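Local atomic coordinates of vacuolar aminopeptidase 1 (Saccharomyces cerevisiae, PDB entry 5JGF), a protein that removes amino acids, preferably neutral or hydrophobic ones, from the N-terminus of peptides as a zinc-dependent dodecamer of the yeast vacuole. Residues 97-100 / 101-105; 221-225 / 226-230; 386-389 / 390-394; 412-415 / 416-419. One frame throughout, in Å; residues are numbered along the deposited sequence.

Contact 1: residues 97-100 / 101-105; sequences VKLK and PVSFK
The torsions of Leu99 and Ser103 set how their side chains meet. The CB of Ser103 points toward 97-100, and its hydroxyl sits between the backbone N and the carbonyl carbon (chi1 74°). In Leu99 chi1 is -98°, which is not a staggered value, and chi2 (68°) sets CD2 anti to CA. Together these settings lay the CD2 branch of Leu99 alongside the serine. Leu99 CD2 is 4.0 Å from Ser103 OG, and Leu99 CG is 4.1 Å from Ser103 CB. The touch is a van der Waals one. Ser103 OG makes a hydrogen bond with His214 ND1. Leu218, on the helix 216-226, packs on both Leu99 and Ser103.

The turn lies where strand 96-99 leaves the six-stranded antiparallel sheet. Its loop runs to the neighbouring strand 112-119, so the two strands form a hairpin with a long connection. Ala115 on that strand makes backbone hydrogen bonds with Lys100 and Ser103, which ties both limbs of the turn to the sheet.

Pro101 follows Lys100 through a trans peptide bond. This linkage sets the proline ring against the lysine CB, with Lys100 CB 3.4 Å from Pro101 CD. Beyond CB the lysine leads away from the turn, and its NZ makes a salt bridge with Glu181. Lys100 O is 3.0 Å from Val102 N, but the angle is too poor for a hydrogen bond. Val102 N instead bonds to His361 NE2 of a second subunit, and Pro101 packs on Gln404 of that same subunit.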
loop_
_atom_site.group_PDB
_atom_site.type_symbol
_atom_site.label_atom_id
_atom_site.label_comp_id
_atom_site.label_asym_id
_atom_site.label_seq_id
_atom_site.Cartn_x
_atom_site.Cartn_y
_atom_site.Cartn_z
ATOM N N VAL D 97 26.610 -19.459 21.564
ATOM C CA VAL D 97 27.030 -19.439 20.166
ATOM C C VAL D 97 27.991 -20.611 20.006
ATOM O O VAL D 97 28.925 -20.766 20.790
ATOM C CB VAL D 97 27.738 -18.106 19.818
ATOM C CG1 VAL D 97 28.313 -18.166 18.416
ATOM C CG2 VAL D 97 26.748 -16.957 19.927
ATOM N N LYS D 98 27.749 -21.439 18.996
ATOM C CA LYS D 98 28.565 -22.628 18.756
ATOM C C LYS D 98 29.476 -22.500 17.547
ATOM O O LYS D 98 29.049 -22.024 16.498
ATOM C CB LYS D 98 27.654 -23.840 18.525
ATOM C CG LYS D 98 26.780 -24.243 19.699
ATOM C CD LYS D 98 27.613 -24.938 20.756
ATOM C CE LYS D 98 26.746 -25.598 21.816
ATOM N NZ LYS D 98 27.600 -26.371 22.763
ATOM N N LEU D 99 30.730 -22.924 17.678
ATOM C CA LEU D 99 31.611 -22.891 16.520
ATOM C C LEU D 99 31.032 -23.924 15.560
ATOM O O LEU D 99 30.538 -24.965 15.992
ATOM C CB LEU D 99 33.042 -23.294 16.888
ATOM C CG LEU D 99 34.028 -22.153 17.124
ATOM C CD1 LEU D 99 33.645 -21.404 18.391
ATOM C CD2 LEU D 99 35.436 -22.713 17.236
ATOM N N LYS D 100 31.075 -23.638 14.266
ATOM C CA LYS D 100 30.556 -24.577 13.281
ATOM C C LYS D 100 31.526 -25.751 13.128
ATOM O O LYS D 100 32.679 -25.660 13.543
ATOM C CB LYS D 100 30.361 -23.866 11.939
ATOM C CG LYS D 100 29.086 -23.026 11.887
ATOM C CD LYS D 100 29.049 -22.124 10.667
ATOM C CE LYS D 100 27.700 -21.419 10.546
ATOM N NZ LYS D 100 27.869 -20.075 9.914
ATOM N N PRO D 101 31.057 -26.878 12.559
ATOM C CA PRO D 101 31.892 -28.069 12.352
ATOM C C PRO D 101 33.210 -27.658 11.701
ATOM O O PRO D 101 34.274 -28.201 12.004
ATOM C CB PRO D 101 31.023 -28.934 11.449
ATOM C CG PRO D 101 29.656 -28.660 11.991
ATOM C CD PRO D 101 29.663 -27.146 12.159
ATOM N N VAL D 102 33.122 -26.694 10.792
ATOM C CA VAL D 102 34.297 -26.135 10.135
ATOM C C VAL D 102 34.164 -24.643 10.430
ATOM O O VAL D 102 33.326 -23.965 9.837
ATOM C CB VAL D 102 34.283 -26.357 8.601
ATOM C CG1 VAL D 102 35.485 -25.663 7.966
ATOM C CG2 VAL D 102 34.310 -27.847 8.282
ATOM N N SER D 103 34.967 -24.140 11.363
ATOM C CA SER D 103 34.890 -22.728 11.728
ATOM C C SER D 103 35.824 -21.879 10.884
ATOM O O SER D 103 35.804 -20.653 10.972
ATOM C CB SER D 103 35.250 -22.535 13.203
ATOM O OG SER D 103 36.644 -22.694 13.409
ATOM N N PHE D 104 36.637 -22.536 10.065
ATOM C CA PHE D 104 37.598 -21.829 9.230
ATOM C C PHE D 104 36.986 -20.829 8.257
ATOM O O PHE D 104 35.992 -21.112 7.590
ATOM C CB PHE D 104 38.463 -22.835 8.456
ATOM C CG PHE D 104 39.579 -22.196 7.671
ATOM C CD1 PHE D 104 39.325 -21.570 6.455
ATOM C CD2 PHE D 104 40.878 -22.188 8.169
ATOM C CE1 PHE D 104 40.350 -20.942 5.745
ATOM C CE2 PHE D 104 41.910 -21.564 7.469
ATOM C CZ PHE D 104 41.644 -20.939 6.254
ATOM N N LYS D 105 37.596 -19.651 8.192
ATOM C CA LYS D 105 37.173 -18.595 7.277
ATOM C C LYS D 105 38.442 -17.932 6.758
ATOM O O LYS D 105 39.400 -17.753 7.509
ATOM C CB LYS D 105 36.327 -17.534 7.989
ATOM C CG LYS D 105 34.969 -18.002 8.476
ATOM C CD LYS D 105 34.187 -16.845 9.082
ATOM C CE LYS D 105 33.760 -15.829 8.028
ATOM N NZ LYS D 105 32.707 -16.359 7.114
#

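Contact 2: residues 221-225 / 226-230; sequences YVAKL and AGVEV
Backbone hydrogen bonds carry most of this contact, and the carbonyl of Ala223 is their main acceptor. Val228 N gives it a nearly straight bond: the distance from Val228 N to Ala223 O is 2.9 Å, with an N-H...O angle of 168°. Gly227 N also reaches Ala223 O, at 2.7 Å, but this bond is bent and weak. A second weak bond runs from Gly227 N to Lys224 O. One turn of the ordinary helical pattern comes just before, with Ala226 N bonded to Val222 O at 3.1 Å.

Apolar packing gathers on the methyl group of Ala223. Its CB lies 4.0 Å from Val230 CG2 and 4.2 Å from Val228 CG2. The first torsion of Val228 (chi1 -59°) places CG2 between the backbone N and the carbonyl carbon, and from there it bears on the alanine. Leu233, at the start of the next strand, packs on both Ala223 and Val228.

An aromatic contact lies within the helix itself, between residues one turn apart in 221-225. Leu225 CG lies over one face of the Tyr221 ring, offset toward the rim, 4.0 Å above the plane. The same tyrosine packs on Ile251 of a third subunit.

Gly227 has a positive phi of 82° and is the first residue to leave helical geometry. With the Val228 to Ala223 bond, the Gly227 to Lys224 bond and the Ala223-Val228 apolar touch, this is a Schellman motif. It ends helix 216-226 and turns the chain toward strand 233-242.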
loop_
_atom_site.group_PDB
_atom_site.type_symbol
_atom_site.label_atom_id
_atom_site.label_comp_id
_atom_site.label_asym_id
_atom_site.label_seq_id
_atom_site.Cartn_x
_atom_site.Cartn_y
_atom_site.Cartn_z
ATOM N N TYR D 221 45.971 -22.940 19.997
ATOM C CA TYR D 221 45.506 -22.326 21.231
ATOM C C TYR D 221 44.742 -23.288 22.143
ATOM O O TYR D 221 45.059 -23.396 23.330
ATOM C CB TYR D 221 44.641 -21.098 20.912
ATOM C CG TYR D 221 44.131 -20.385 22.144
ATOM C CD1 TYR D 221 42.789 -20.467 22.516
ATOM C CD2 TYR D 221 44.999 -19.663 22.962
ATOM C CE1 TYR D 221 42.326 -19.853 23.677
ATOM C CE2 TYR D 221 44.547 -19.047 24.124
ATOM C CZ TYR D 221 43.211 -19.147 24.477
ATOM O OH TYR D 221 42.773 -18.565 25.641
ATOM N N VAL D 222 43.749 -23.990 21.608
ATOM C CA VAL D 222 42.980 -24.917 22.437
ATOM C C VAL D 222 43.794 -26.147 22.834
ATOM O O VAL D 222 43.543 -26.750 23.874
ATOM C CB VAL D 222 41.670 -25.362 21.742
ATOM C CG1 VAL D 222 40.780 -24.146 21.496
ATOM C CG2 VAL D 222 41.972 -26.076 20.446
ATOM N N ALA D 223 44.769 -26.515 22.008
ATOM C CA ALA D 223 45.623 -27.659 22.316
ATOM C C ALA D 223 46.475 -27.267 23.519
ATOM O O ALA D 223 46.668 -28.055 24.444
ATOM C CB ALA D 223 46.512 -27.992 21.125
ATOM N N LYS D 224 46.970 -26.034 23.502
ATOM C CA LYS D 224 47.785 -25.518 24.596
ATOM C C LYS D 224 46.976 -25.475 25.894
ATOM O O LYS D 224 47.466 -25.864 26.954
ATOM C CB LYS D 224 48.293 -24.113 24.258
ATOM C CG LYS D 224 49.099 -23.464 25.374
ATOM C CD LYS D 224 49.470 -22.024 25.029
ATOM C CE LYS D 224 50.182 -21.360 26.199
ATOM N NZ LYS D 224 50.529 -19.932 25.933
ATOM N N LEU D 225 45.735 -25.002 25.807
ATOM C CA LEU D 225 44.871 -24.926 26.982
ATOM C C LEU D 225 44.634 -26.305 27.595
ATOM O O LEU D 225 44.624 -26.457 28.817
ATOM C CB LEU D 225 43.517 -24.306 26.622
ATOM C CG LEU D 225 43.465 -22.826 26.233
ATOM C CD1 LEU D 225 42.028 -22.439 25.911
ATOM C CD2 LEU D 225 43.998 -21.973 27.372
ATOM N N ALA D 226 44.448 -27.305 26.741
ATOM C CA ALA D 226 44.190 -28.666 27.196
ATOM C C ALA D 226 45.468 -29.419 27.555
ATOM O O ALA D 226 45.426 -30.414 28.280
ATOM C CB ALA D 226 43.423 -29.433 26.124
ATOM N N GLY D 227 46.600 -28.946 27.044
ATOM C CA GLY D 227 47.862 -29.602 27.326
ATOM C C GLY D 227 48.111 -30.806 26.435
ATOM O O GLY D 227 48.664 -31.814 26.878
ATOM N N VAL D 228 47.699 -30.710 25.176
ATOM C CA VAL D 228 47.899 -31.799 24.227
ATOM C C VAL D 228 48.494 -31.242 22.942
ATOM O O VAL D 228 48.626 -30.027 22.788
ATOM C CB VAL D 228 46.570 -32.514 23.890
ATOM C CG1 VAL D 228 45.941 -33.067 25.159
ATOM C CG2 VAL D 228 45.619 -31.547 23.195
ATOM N N GLU D 229 48.858 -32.130 22.023
ATOM C CA GLU D 229 49.428 -31.708 20.750
ATOM C C GLU D 229 48.309 -31.524 19.729
ATOM O O GLU D 229 47.279 -32.191 19.807
ATOM C CB GLU D 229 50.418 -32.757 20.234
ATOM C CG GLU D 229 51.589 -33.033 21.164
ATOM C CD GLU D 229 52.381 -31.783 21.487
ATOM O OE1 GLU D 229 52.779 -31.069 20.543
ATOM O OE2 GLU D 229 52.610 -31.516 22.686
ATOM N N VAL D 230 48.514 -30.619 18.777
ATOM C CA VAL D 230 47.515 -30.369 17.743
ATOM C C VAL D 230 47.182 -31.660 16.989
ATOM O O VAL D 230 46.018 -31.932 16.697
ATOM C CB VAL D 230 48.005 -29.296 16.733
ATOM C CG1 VAL D 230 47.048 -29.209 15.547
ATOM C CG2 VAL D 230 48.093 -27.937 17.424
#

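Contact 3: residues 386-389 / 390-394; sequences TALV and EELAR
The methyl CG2 of Thr386 overlaps the carboxylate end of Glu390, one helical turn on. Thr386 CG2 is 3.8 Å from Glu390 CD. The two side chains lie side by side and point the same way. Glu390 CG is anti to the carbonyl carbon (chi1 -58°), and the chain beyond it is extended. This lays the carboxylate against the threonine methyl. Its oxygens bond to outside partners: OE2 to Tyr402 OH, and OE1 to Gln235 NE2 of a neighbouring subunit. Thr386 OG1 bonds to Asp382 O.

Leu388 and Leu392 touch more loosely, with 4.5 Å between Leu388 CD2 and Leu392 CD2. Both pack on the helix 448-468.

Arg394 folds back along the helix. Within 390-394, its NH2 makes a salt bridge with Glu391 OE1 at 3.0 Å, from above the carboxylate plane. Glu391 OE1 also pairs with Lys141 NZ of the neighbouring subunit, and OE2 with Arg395 NE, both as salt bridges. A water in the guanidinium plane carries Arg394 across to 386-389. It accepts from Arg394 NH2 at 2.6 Å and donates to Ala387 O at 2.8 Å. Ala387 O also receives the helical bond from Glu391 N.

The backbone bonds, such as Leu392 N to Leu388 O at 2.8 Å, are those of a regular alpha helix. This is the helix of the beta-alpha-beta unit formed by strand 369-372, helix 383-396 and strand 400-403.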
loop_
_atom_site.group_PDB
_atom_site.type_symbol
_atom_site.label_atom_id
_atom_site.label_comp_id
_atom_site.label_asym_id
_atom_site.label_seq_id
_atom_site.Cartn_x
_atom_site.Cartn_y
_atom_site.Cartn_z
ATOM N N THR D 386 -0.403 -26.481 43.187
ATOM C CA THR D 386 -0.325 -25.110 43.673
ATOM C C THR D 386 -0.550 -25.126 45.184
ATOM O O THR D 386 0.193 -24.499 45.940
ATOM C CB THR D 386 -1.396 -24.217 43.005
ATOM O OG1 THR D 386 -1.125 -24.120 41.600
ATOM C CG2 THR D 386 -1.390 -22.820 43.612
ATOM N N ALA D 387 -1.572 -25.859 45.615
ATOM C CA ALA D 387 -1.889 -25.963 47.035
ATOM C C ALA D 387 -0.728 -26.585 47.807
ATOM O O ALA D 387 -0.382 -26.130 48.899
ATOM C CB ALA D 387 -3.155 -26.798 47.225
ATOM N N LEU D 388 -0.123 -27.622 47.234
ATOM C CA LEU D 388 0.994 -28.300 47.882
ATOM C C LEU D 388 2.175 -27.368 48.102
ATOM O O LEU D 388 2.767 -27.353 49.179
ATOM C CB LEU D 388 1.434 -29.514 47.058
ATOM C CG LEU D 388 2.623 -30.288 47.642
ATOM C CD1 LEU D 388 2.457 -31.763 47.369
ATOM C CD2 LEU D 388 3.924 -29.765 47.052
ATOM N N VAL D 389 2.520 -26.586 47.082
ATOM C CA VAL D 389 3.632 -25.654 47.199
ATOM C C VAL D 389 3.321 -24.543 48.200
ATOM O O VAL D 389 4.191 -24.122 48.963
ATOM C CB VAL D 389 3.988 -25.030 45.823
ATOM C CG1 VAL D 389 4.933 -23.844 46.006
ATOM C CG2 VAL D 389 4.642 -26.083 44.942
ATOM N N GLU D 390 2.080 -24.072 48.213
ATOM C CA GLU D 390 1.721 -23.012 49.143
ATOM C C GLU D 390 1.706 -23.535 50.581
ATOM O O GLU D 390 2.093 -22.825 51.507
ATOM C CB GLU D 390 0.374 -22.393 48.737
ATOM C CG GLU D 390 0.429 -21.837 47.307
ATOM C CD GLU D 390 -0.795 -21.036 46.886
ATOM O OE1 GLU D 390 -1.933 -21.482 47.135
ATOM O OE2 GLU D 390 -0.610 -19.959 46.278
ATOM N N GLU D 391 1.282 -24.781 50.769
ATOM C CA GLU D 391 1.260 -25.375 52.107
ATOM C C GLU D 391 2.707 -25.600 52.543
ATOM O O GLU D 391 3.088 -25.304 53.678
ATOM C CB GLU D 391 0.501 -26.708 52.082
ATOM C CG GLU D 391 0.565 -27.511 53.380
ATOM C CD GLU D 391 -0.021 -26.769 54.567
ATOM O OE1 GLU D 391 -1.139 -26.222 54.433
ATOM O OE2 GLU D 391 0.629 -26.743 55.634
ATOM N N LEU D 392 3.507 -26.116 51.617
ATOM C CA LEU D 392 4.921 -26.376 51.854
ATOM C C LEU D 392 5.630 -25.085 52.273
ATOM O O LEU D 392 6.439 -25.076 53.203
ATOM C CB LEU D 392 5.547 -26.923 50.571
ATOM C CG LEU D 392 6.985 -27.430 50.587
ATOM C CD1 LEU D 392 7.106 -28.613 51.539
ATOM C CD2 LEU D 392 7.379 -27.840 49.175
ATOM N N ALA D 393 5.319 -23.993 51.582
ATOM C CA ALA D 393 5.927 -22.701 51.882
ATOM C C ALA D 393 5.488 -22.184 53.250
ATOM O O ALA D 393 6.311 -21.686 54.021
ATOM C CB ALA D 393 5.568 -21.688 50.800
ATOM N N ARG D 394 4.196 -22.299 53.549
ATOM C CA ARG D 394 3.683 -21.838 54.835
ATOM C C ARG D 394 4.388 -22.554 55.983
ATOM O O ARG D 394 4.675 -21.950 57.014
ATOM C CB ARG D 394 2.167 -22.058 54.928
ATOM C CG ARG D 394 1.348 -21.129 54.029
ATOM C CD ARG D 394 -0.134 -21.148 54.390
ATOM N NE ARG D 394 -0.774 -22.423 54.083
ATOM C CZ ARG D 394 -1.319 -22.729 52.909
ATOM N NH1 ARG D 394 -1.310 -21.848 51.918
ATOM N NH2 ARG D 394 -1.874 -23.920 52.728
HETATM O O HOH W 1 -2.331 -24.824 50.348
#

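Contact 4: residues 412-415 / 416-419; sequences GGTI and GPSL
This is a helix-start contact: the loop residues Thr414 and Ile415 lead into helix 416-423 beside the zinc site. Thr414 OG1 accepts a capping bond from Gly416 N at 3.0 Å, which closes an ST turn. The torsion that allows it sets OG1 between the backbone N and the carbonyl carbon (chi1 71°). The same hydroxyl is hydrogen-bonded to Asp429 OD1, so two bonds fix its place. A backbone bond of the i to i+4 kind runs from Leu419 N to Ile415 O, at 3.0 Å and with an N-H...O angle of 169°.

Ile415 and Leu419 lie side by side and point the same way, with Ile415 CD1 3.8 Å from Leu419 CD1. One water donates to Thr414 O at 2.7 Å and is hydrogen-bonded to Ser418 OG, also at 2.7 Å. Ser418 OG has a further partner in Lys309 NZ. Pro417 packs on Leu303 of a neighbouring subunit.

Ile415 also touches Glu298, and Thr414 touches the zinc ligand Asp344. Strands 289-295 and 339-347 of the nine-stranded sheet receive Ile415 and Leu419, through Tyr295, Ser342 and Ile340.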
loop_
_atom_site.group_PDB
_atom_site.type_symbol
_atom_site.label_atom_id
_atom_site.label_comp_id
_atom_site.label_asym_id
_atom_site.label_seq_id
_atom_site.Cartn_x
_atom_site.Cartn_y
_atom_site.Cartn_z
ATOM N N GLY D 412 6.247 -18.714 27.118
ATOM C CA GLY D 412 7.379 -19.551 26.780
ATOM C C GLY D 412 7.025 -20.948 27.265
ATOM O O GLY D 412 5.893 -21.182 27.700
ATOM N N GLY D 413 7.971 -21.875 27.195
ATOM C CA GLY D 413 7.696 -23.233 27.638
ATOM C C GLY D 413 8.779 -23.772 28.548
ATOM O O GLY D 413 9.799 -23.116 28.765
ATOM N N THR D 414 8.556 -24.965 29.093
ATOM C CA THR D 414 9.522 -25.600 29.984
ATOM C C THR D 414 9.461 -27.109 29.758
ATOM O O THR D 414 8.686 -27.587 28.933
ATOM C CB THR D 414 9.193 -25.353 31.468
ATOM O OG1 THR D 414 8.025 -26.104 31.817
ATOM C CG2 THR D 414 8.937 -23.874 31.735
ATOM N N ILE D 415 10.273 -27.849 30.505
ATOM C CA ILE D 415 10.295 -29.302 30.396
ATOM C C ILE D 415 9.180 -29.901 31.254
ATOM O O ILE D 415 8.969 -31.113 31.249
ATOM C CB ILE D 415 11.637 -29.882 30.898
ATOM C CG1 ILE D 415 11.831 -29.534 32.376
ATOM C CG2 ILE D 415 12.794 -29.333 30.068
ATOM C CD1 ILE D 415 13.116 -30.082 32.983
ATOM N N GLY D 416 8.479 -29.042 31.991
ATOM C CA GLY D 416 7.418 -29.496 32.879
ATOM C C GLY D 416 6.410 -30.461 32.284
ATOM O O GLY D 416 6.243 -31.579 32.784
ATOM N N PRO D 417 5.693 -30.046 31.231
ATOM C CA PRO D 417 4.700 -30.910 30.590
ATOM C C PRO D 417 5.292 -32.243 30.125
ATOM O O PRO D 417 4.639 -33.284 30.218
ATOM C CB PRO D 417 4.198 -30.049 29.437
ATOM C CG PRO D 417 4.243 -28.670 30.032
ATOM C CD PRO D 417 5.587 -28.660 30.735
ATOM N N SER D 418 6.528 -32.207 29.628
ATOM C CA SER D 418 7.193 -33.421 29.164
ATOM C C SER D 418 7.409 -34.394 30.326
ATOM O O SER D 418 7.070 -35.573 30.227
ATOM C CB SER D 418 8.546 -33.090 28.520
ATOM O OG SER D 418 8.383 -32.381 27.303
ATOM N N LEU D 419 7.970 -33.900 31.427
ATOM C CA LEU D 419 8.219 -34.764 32.581
ATOM C C LEU D 419 6.920 -35.326 33.161
ATOM O O LEU D 419 6.846 -36.507 33.500
ATOM C CB LEU D 419 8.994 -34.007 33.665
ATOM C CG LEU D 419 10.409 -33.550 33.293
ATOM C CD1 LEU D 419 11.062 -32.895 34.500
ATOM C CD2 LEU D 419 11.237 -34.743 32.821
HETATM O O HOH W 2 7.650 -29.927 28.133
#

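In the fold
Contact 1 leaves the six-stranded antiparallel sheet and contact 2 lies beside it, while the helices of contacts 3 and 4 pack against the nine-stranded mixed sheet. Centres are 18 Å apart for contacts 1 and 2, and 21 Å apart for contacts 3 and 4. Helix 216-226 connects the first pair: Leu218 packs on contact 1, and contact 2 ends that helix. Contacts 2 and 3 are farthest apart, with centres 51 Å from each other. Contact 4 lies closest to the active site, with the Thr414 side chain about 6 Å from a bound zinc ion. Contacts 1, 2 and 3 lie away from the annotated sites. All four have neighbours on other subunits of the dodecamer.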